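Local structure of DUF4848 domain-containing protein (Bacteroides thetaiotaomicron, 4LB8) at residues T159-A172 and R175-V187. The protein is of unknown function but belongs to the DUF4848 family and is probably an exported lipoprotein of this gut bacterium. Residues are numbered along the deposited sequence; the frame is centred on the assembly and turned at random.
Sequences TRSSVSDLSSINEA and RQKDRKVGLYLSV
Arg175 NH2 gives a proton to the backbone O of Thr159 at 2.6 Å; Thr159 OG1 lies so close to the same NH2 that the details of a second bond there are doubtful. Both oxygens meet the guanidinium at its edge, but NH2 stands above the Thr159 carbonyl plane, 60° out of it. A bend at chi3 (91°) turns the guanidinium back toward 159-162, bringing NH1 to 3.8 Å from Ser162 CB. Thr159 OG1 and Ser162 OG share a hydrogen bond of 2.9 Å. A leucine in place of Arg175 would probably leave the Thr159 carbonyl and hydroxyl without their shared charged donor. In the backbone, Ser162 and Arg175 form an antiparallel hydrogen-bonded pair, with Arg175 N 2.7 Å from Ser162 O. Strand 171-175 lies between 161-163 and 179-188 in an antiparallel sheet, forming a beta hairpin with 179-188; at 161-163 the sheet continues into the second subunit. Farther along the hairpin, Ala172 and Leu183 exchange backbone bonds, and Leu185 N reaches Asn170 O at 2.9 Å. Between them, Glu171 CB and CG meet the Tyr184 ring obliquely at CD1 and CE1, with carboxylate and ring planes 67° apart. Arg151 of the second subunit makes a cation-pi contact with this ring and also packs on Glu171.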
ATOM      1  N   THR A 159      -0.850  -6.673   0.648  1.00 46.77           N
ATOM      2  CA  THR A 159      -1.706  -5.785  -0.112  1.00 44.71           C
ATOM      3  C   THR A 159      -1.522  -6.102  -1.610  1.00 45.39           C
ATOM      4  O   THR A 159      -0.554  -6.771  -1.996  1.00 43.86           O
ATOM      5  CB  THR A 159      -1.410  -4.303   0.217  1.00 45.57           C
ATOM      6  OG1 THR A 159      -0.044  -4.005  -0.038  1.00 46.53           O
ATOM      7  CG2 THR A 159      -1.753  -3.925   1.641  1.00 39.68           C
ATOM      8  N   ARG A 160      -2.470  -5.643  -2.439  1.00 39.58           N
ATOM      9  CA  ARG A 160      -2.403  -5.748  -3.903  1.00 38.14           C
ATOM     10  C   ARG A 160      -1.392  -4.746  -4.430  1.00 39.89           C
ATOM     11  O   ARG A 160      -0.669  -5.005  -5.378  1.00 37.13           O
ATOM     12  CB  ARG A 160      -3.787  -5.436  -4.497  1.00 35.05           C
ATOM     13  CG  ARG A 160      -3.885  -5.700  -5.972  1.00 37.36           C
ATOM     14  CD  ARG A 160      -5.286  -5.471  -6.416  1.00 38.48           C
ATOM     15  NE  ARG A 160      -5.391  -5.306  -7.863  1.00 45.74           N
ATOM     16  CZ  ARG A 160      -5.510  -6.303  -8.729  1.00 52.17           C
ATOM     17  NH1 ARG A 160      -5.523  -7.561  -8.308  1.00 36.41           N
ATOM     18  NH2 ARG A 160      -5.621  -6.049 -10.025  1.00 39.25           N
ATOM     19  N   SER A 161      -1.385  -3.567  -3.816  1.00 39.09           N
ATOM     20  CA  SER A 161      -0.555  -2.452  -4.222  1.00 38.81           C
ATOM     21  C   SER A 161      -0.086  -1.656  -3.004  1.00 41.82           C
ATOM     22  O   SER A 161      -0.876  -1.493  -2.064  1.00 41.81           O
ATOM     23  CB  SER A 161      -1.351  -1.563  -5.170  1.00 41.55           C
ATOM     24  OG  SER A 161      -0.473  -0.686  -5.854  1.00 57.89           O
ATOM     25  N   SER A 162       1.204  -1.176  -3.023  1.00 35.21           N
ATOM     26  CA  SER A 162       1.865  -0.324  -2.013  1.00 33.60           C
ATOM     27  C   SER A 162       2.922   0.541  -2.678  1.00 38.50           C
ATOM     28  O   SER A 162       3.778   0.036  -3.421  1.00 39.20           O
ATOM     29  CB  SER A 162       2.499  -1.134  -0.891  1.00 36.32           C
ATOM     30  OG  SER A 162       1.493  -1.605  -0.015  1.00 51.84           O
ATOM     31  N   VAL A 163       2.844   1.851  -2.422  1.00 32.64           N
ATOM     32  CA  VAL A 163       3.720   2.857  -2.992  1.00 32.49           C
ATOM     33  C   VAL A 163       4.208   3.711  -1.829  1.00 38.69           C
ATOM     34  O   VAL A 163       3.389   4.119  -0.998  1.00 39.74           O
ATOM     35  CB  VAL A 163       2.986   3.671  -4.095  1.00 35.63           C
ATOM     36  CG1 VAL A 163       3.876   4.750  -4.699  1.00 35.76           C
ATOM     37  CG2 VAL A 163       2.441   2.757  -5.186  1.00 35.21           C
ATOM     38  N   SER A 164       5.544   3.915  -1.721  1.00 33.48           N
ATOM     39  CA  SER A 164       6.138   4.662  -0.618  1.00 32.28           C
ATOM     40  C   SER A 164       5.901   6.154  -0.771  1.00 36.77           C
ATOM     41  O   SER A 164       5.811   6.637  -1.898  1.00 36.39           O
ATOM     42  CB  SER A 164       7.633   4.379  -0.521  1.00 35.09           C
ATOM     43  OG  SER A 164       8.373   4.811  -1.656  1.00 42.02           O
ATOM     44  N   ASP A 165       5.805   6.885   0.357  1.00 34.23           N
ATOM     45  CA  ASP A 165       5.637   8.346   0.348  1.00 35.23           C
ATOM     46  C   ASP A 165       6.890   9.017   0.913  1.00 39.25           C
ATOM     47  O   ASP A 165       7.788   8.319   1.369  1.00 39.35           O
ATOM     48  CB  ASP A 165       4.372   8.775   1.123  1.00 38.30           C
ATOM     49  CG  ASP A 165       4.305   8.451   2.604  1.00 53.03           C
ATOM     50  OD1 ASP A 165       5.318   7.933   3.156  1.00 54.44           O
ATOM     51  OD2 ASP A 165       3.238   8.692   3.209  1.00 58.09           O
ATOM     52  N   LEU A 166       6.935  10.366   0.945  1.00 36.13           N
ATOM     53  CA  LEU A 166       8.087  11.135   1.442  1.00 34.70           C
ATOM     54  C   LEU A 166       8.496  10.845   2.888  1.00 40.33           C
ATOM     55  O   LEU A 166       9.546  11.322   3.303  1.00 41.90           O
ATOM     56  CB  LEU A 166       7.882  12.636   1.265  1.00 33.87           C
ATOM     57  CG  LEU A 166       7.943  13.093  -0.178  1.00 36.24           C
ATOM     58  CD1 LEU A 166       7.657  14.555  -0.286  1.00 36.01           C
ATOM     59  CD2 LEU A 166       9.290  12.754  -0.802  1.00 37.33           C
ATOM     60  N   SER A 167       7.730  10.050   3.635  1.00 38.11           N
ATOM     61  CA  SER A 167       8.078   9.698   5.023  1.00 38.82           C
ATOM     62  C   SER A 167       9.018   8.478   5.025  1.00 44.80           C
ATOM     63  O   SER A 167       9.613   8.144   6.060  1.00 45.95           O
ATOM     64  CB  SER A 167       6.824   9.432   5.853  1.00 39.79           C
ATOM     65  OG  SER A 167       6.299   8.139   5.603  1.00 46.21           O
ATOM     66  N   SER A 168       9.122   7.796   3.862  1.00 40.29           N
ATOM     67  CA  SER A 168      10.059   6.696   3.700  1.00 39.71           C
ATOM     68  C   SER A 168      11.439   7.309   3.505  1.00 40.91           C
ATOM     69  O   SER A 168      11.587   8.199   2.679  1.00 39.22           O
ATOM     70  CB  SER A 168       9.669   5.809   2.529  1.00 42.80           C
ATOM     71  OG  SER A 168      10.623   4.765   2.449  1.00 54.29           O
ATOM     72  N   ILE A 169      12.417   6.915   4.327  1.00 37.94           N
ATOM     73  CA  ILE A 169      13.770   7.479   4.279  1.00 37.33           C
ATOM     74  C   ILE A 169      14.711   6.577   3.454  1.00 42.24           C
ATOM     75  O   ILE A 169      14.779   5.370   3.681  1.00 42.16           O
ATOM     76  CB  ILE A 169      14.296   7.739   5.724  1.00 39.79           C
ATOM     77  CG1 ILE A 169      13.267   8.528   6.584  1.00 40.25           C
ATOM     78  CG2 ILE A 169      15.667   8.432   5.745  1.00 39.78           C
ATOM     79  CD1 ILE A 169      12.875  10.010   6.132  1.00 47.39           C
ATOM     80  N   ASN A 170      15.398   7.178   2.462  1.00 39.81           N
ATOM     81  CA  ASN A 170      16.409   6.552   1.574  1.00 39.30           C
ATOM     82  C   ASN A 170      15.912   5.276   0.798  1.00 43.04           C
ATOM     83  O   ASN A 170      16.719   4.602   0.156  1.00 41.09           O
ATOM     84  CB  ASN A 170      17.669   6.202   2.400  1.00 35.79           C
ATOM     85  CG  ASN A 170      18.289   7.375   3.101  1.00 46.28           C
ATOM     86  OD1 ASN A 170      18.233   8.517   2.643  1.00 41.55           O
ATOM     87  ND2 ASN A 170      18.925   7.113   4.213  1.00 37.15           N
ATOM     88  N   GLU A 171      14.606   4.941   0.880  1.00 39.91           N
ATOM     89  CA  GLU A 171      14.040   3.760   0.222  1.00 39.18           C
ATOM     90  C   GLU A 171      12.771   4.136  -0.497  1.00 39.22           C
ATOM     91  O   GLU A 171      11.807   4.492   0.150  1.00 38.82           O
ATOM     92  CB  GLU A 171      13.749   2.629   1.235  1.00 40.83           C
ATOM     93  CG  GLU A 171      14.918   2.319   2.155  1.00 64.61           C
ATOM     94  CD  GLU A 171      14.764   1.243   3.211  1.00 95.88           C
ATOM     95  OE1 GLU A 171      13.612   0.907   3.580  1.00 84.30           O
ATOM     96  OE2 GLU A 171      15.815   0.766   3.703  1.00 91.82           O
ATOM     97  N   ALA A 172      12.762   4.081  -1.817  1.00 34.43           N
ATOM     98  CA  ALA A 172      11.548   4.385  -2.570  1.00 33.97           C
ATOM     99  C   ALA A 172      11.132   3.155  -3.313  1.00 38.85           C
ATOM    100  O   ALA A 172      11.991   2.442  -3.845  1.00 38.82           O
ATOM    101  CB  ALA A 172      11.768   5.548  -3.519  1.00 34.82           C
ATOM    102  N   ARG A 175       5.108  -1.260  -5.426  1.00 38.94           N
ATOM    103  CA  ARG A 175       4.756  -2.653  -5.691  1.00 39.55           C
ATOM    104  C   ARG A 175       3.353  -2.669  -6.247  1.00 42.32           C
ATOM    105  O   ARG A 175       2.415  -2.266  -5.571  1.00 42.20           O
ATOM    106  CB  ARG A 175       4.881  -3.562  -4.463  1.00 42.28           C
ATOM    107  CG  ARG A 175       4.470  -5.016  -4.789  1.00 59.74           C
ATOM    108  CD  ARG A 175       4.434  -5.937  -3.584  1.00 68.46           C
ATOM    109  NE  ARG A 175       3.096  -5.936  -3.001  1.00 75.20           N
ATOM    110  CZ  ARG A 175       2.775  -5.315  -1.878  1.00 88.00           C
ATOM    111  NH1 ARG A 175       3.706  -4.683  -1.170  1.00 77.94           N
ATOM    112  NH2 ARG A 175       1.536  -5.345  -1.431  1.00 75.95           N
ATOM    113  N   GLN A 176       3.214  -3.083  -7.486  1.00 38.47           N
ATOM    114  CA  GLN A 176       1.908  -3.118  -8.113  1.00 38.47           C
ATOM    115  C   GLN A 176       1.399  -4.569  -8.149  1.00 42.60           C
ATOM    116  O   GLN A 176       1.946  -5.418  -7.464  1.00 41.63           O
ATOM    117  CB  GLN A 176       1.967  -2.436  -9.500  1.00 40.04           C
ATOM    118  CG  GLN A 176       2.275  -0.930  -9.418  1.00 32.82           C
ATOM    119  CD  GLN A 176       1.235  -0.142  -8.633  1.00 52.07           C
ATOM    120  OE1 GLN A 176       1.568   0.563  -7.679  1.00 41.40           O
ATOM    121  NE2 GLN A 176      -0.054  -0.262  -8.995  1.00 47.06           N
ATOM    122  N   LYS A 177       0.327  -4.840  -8.889  1.00 42.69           N
ATOM    123  CA  LYS A 177      -0.293  -6.158  -8.901  1.00 43.37           C
ATOM    124  C   LYS A 177       0.648  -7.278  -9.438  1.00 46.81           C
ATOM    125  O   LYS A 177       0.610  -8.387  -8.907  1.00 46.89           O
ATOM    126  CB  LYS A 177      -1.649  -6.119  -9.647  1.00 45.88           C
ATOM    127  CG  LYS A 177      -1.605  -6.146 -11.152  1.00 59.32           C
ATOM    128  CD  LYS A 177      -2.515  -7.241 -11.691  1.00 66.34           C
ATOM    129  CE  LYS A 177      -2.243  -7.560 -13.141  1.00 69.20           C
ATOM    130  NZ  LYS A 177      -2.641  -6.445 -14.037  1.00 79.24           N
ATOM    131  N   ASP A 178       1.486  -6.994 -10.454  1.00 42.38           N
ATOM    132  CA  ASP A 178       2.373  -8.019 -10.993  1.00 42.01           C
ATOM    133  C   ASP A 178       3.754  -7.468 -11.384  1.00 43.31           C
ATOM    134  O   ASP A 178       4.557  -8.214 -11.944  1.00 42.27           O
ATOM    135  CB  ASP A 178       1.714  -8.788 -12.151  1.00 45.44           C
ATOM    136  CG  ASP A 178       1.384  -8.003 -13.402  1.00 56.37           C
ATOM    137  OD1 ASP A 178       1.770  -6.819 -13.482  1.00 57.07           O
ATOM    138  OD2 ASP A 178       0.771  -8.587 -14.318  1.00 64.77           O
ATOM    139  N   ARG A 179       4.053  -6.194 -11.005  1.00 38.31           N
ATOM    140  CA  ARG A 179       5.340  -5.519 -11.195  1.00 36.49           C
ATOM    141  C   ARG A 179       5.740  -4.724  -9.924  1.00 38.29           C
ATOM    142  O   ARG A 179       4.879  -4.100  -9.312  1.00 38.20           O
ATOM    143  CB  ARG A 179       5.304  -4.574 -12.410  1.00 35.59           C
ATOM    144  CG  ARG A 179       4.995  -5.202 -13.767  1.00 44.37           C
ATOM    145  CD  ARG A 179       6.075  -6.137 -14.269  1.00 50.97           C
ATOM    146  NE  ARG A 179       5.732  -6.734 -15.560  1.00 58.05           N
ATOM    147  CZ  ARG A 179       5.052  -7.869 -15.712  1.00 78.93           C
ATOM    148  NH1 ARG A 179       4.624  -8.543 -14.650  1.00 69.00           N
ATOM    149  NH2 ARG A 179       4.781  -8.331 -16.923  1.00 70.28           N
ATOM    150  N   LYS A 180       7.035  -4.756  -9.546  1.00 32.70           N
ATOM    151  CA  LYS A 180       7.660  -4.023  -8.420  1.00 32.14           C
ATOM    152  C   LYS A 180       8.851  -3.210  -8.907  1.00 37.54           C
ATOM    153  O   LYS A 180       9.586  -3.675  -9.781  1.00 35.56           O
ATOM    154  CB  LYS A 180       8.226  -4.965  -7.313  1.00 32.65           C
ATOM    155  CG  LYS A 180       7.269  -5.802  -6.530  1.00 51.59           C
ATOM    156  CD  LYS A 180       7.986  -6.913  -5.735  1.00 61.41           C
ATOM    157  CE  LYS A 180       8.655  -6.465  -4.457  1.00 74.58           C
ATOM    158  NZ  LYS A 180       9.109  -7.624  -3.642  1.00 85.35           N
ATOM    159  N   VAL A 181       9.118  -2.074  -8.263  1.00 35.51           N
ATOM    160  CA  VAL A 181      10.317  -1.283  -8.543  1.00 35.36           C
ATOM    161  C   VAL A 181      10.795  -0.608  -7.230  1.00 37.41           C
ATOM    162  O   VAL A 181       9.991  -0.212  -6.400  1.00 36.61           O
ATOM    163  CB  VAL A 181      10.148  -0.295  -9.737  1.00 39.10           C
ATOM    164  CG1 VAL A 181       9.187   0.840  -9.418  1.00 38.61           C
ATOM    165  CG2 VAL A 181      11.500   0.225 -10.236  1.00 38.97           C
ATOM    166  N   GLY A 182      12.097  -0.528  -7.054  1.00 35.20           N
ATOM    167  CA  GLY A 182      12.698   0.111  -5.895  1.00 34.77           C
ATOM    168  C   GLY A 182      13.995   0.838  -6.197  1.00 39.49           C
ATOM    169  O   GLY A 182      14.682   0.527  -7.171  1.00 37.91           O
ATOM    170  N   LEU A 183      14.298   1.841  -5.361  1.00 36.41           N
ATOM    171  CA  LEU A 183      15.530   2.610  -5.343  1.00 36.08           C
ATOM    172  C   LEU A 183      15.928   2.771  -3.868  1.00 42.28           C
ATOM    173  O   LEU A 183      15.242   3.459  -3.097  1.00 40.37           O
ATOM    174  CB  LEU A 183      15.412   3.957  -6.071  1.00 35.53           C
ATOM    175  CG  LEU A 183      16.696   4.819  -6.143  1.00 37.03           C
ATOM    176  CD1 LEU A 183      17.860   4.065  -6.724  1.00 34.45           C
ATOM    177  CD2 LEU A 183      16.432   6.089  -6.915  1.00 38.84           C
ATOM    178  N   TYR A 184      17.003   2.059  -3.482  1.00 41.01           N
ATOM    179  CA  TYR A 184      17.528   1.999  -2.132  1.00 42.19           C
ATOM    180  C   TYR A 184      18.888   2.677  -2.108  1.00 42.89           C
ATOM    181  O   TYR A 184      19.735   2.366  -2.944  1.00 41.36           O
ATOM    182  CB  TYR A 184      17.563   0.523  -1.631  1.00 46.15           C
ATOM    183  CG  TYR A 184      16.167  -0.073  -1.625  1.00 53.56           C
ATOM    184  CD1 TYR A 184      15.316   0.106  -0.532  1.00 56.61           C
ATOM    185  CD2 TYR A 184      15.636  -0.677  -2.771  1.00 55.95           C
ATOM    186  CE1 TYR A 184      13.981  -0.314  -0.570  1.00 59.04           C
ATOM    187  CE2 TYR A 184      14.302  -1.098  -2.818  1.00 57.43           C
ATOM    188  CZ  TYR A 184      13.482  -0.918  -1.713  1.00 67.35           C
ATOM    189  OH  TYR A 184      12.185  -1.366  -1.726  1.00 70.32           O
ATOM    190  N   LEU A 185      19.070   3.643  -1.173  1.00 37.85           N
ATOM    191  CA  LEU A 185      20.306   4.410  -1.001  1.00 36.59           C
ATOM    192  C   LEU A 185      20.956   4.177   0.339  1.00 40.20           C
ATOM    193  O   LEU A 185      20.272   4.081   1.365  1.00 41.32           O
ATOM    194  CB  LEU A 185      20.074   5.924  -1.170  1.00 36.43           C
ATOM    195  CG  LEU A 185      19.491   6.413  -2.500  1.00 39.21           C
ATOM    196  CD1 LEU A 185      19.359   7.908  -2.470  1.00 39.16           C
ATOM    197  CD2 LEU A 185      20.314   5.937  -3.716  1.00 37.56           C
ATOM    198  N   SER A 186      22.294   4.119   0.328  1.00 35.26           N
ATOM    199  CA  SER A 186      23.145   3.957   1.511  1.00 35.32           C
ATOM    200  C   SER A 186      24.439   4.731   1.265  1.00 40.23           C
ATOM    201  O   SER A 186      24.671   5.155   0.135  1.00 40.75           O
ATOM    202  CB  SER A 186      23.393   2.483   1.845  1.00 36.64           C
ATOM    203  OG  SER A 186      24.091   1.754   0.847  1.00 43.83           O
ATOM    204  N   VAL A 187      25.237   4.995   2.309  1.00 37.50           N
ATOM    205  CA  VAL A 187      26.463   5.786   2.125  1.00 37.29           C
ATOM    206  C   VAL A 187      27.605   5.205   2.959  1.00 42.31           C
ATOM    207  O   VAL A 187      27.434   4.927   4.153  1.00 43.04           O
ATOM    208  CB  VAL A 187      26.237   7.318   2.390  1.00 39.53           C
ATOM    209  CG1 VAL A 187      25.830   7.610   3.843  1.00 39.02           C
ATOM    210  CG2 VAL A 187      27.434   8.161   1.949  1.00 39.01           C
TER
HETATM  211  O   HOH W   1      18.343   1.581   1.459  1.00 50.08           O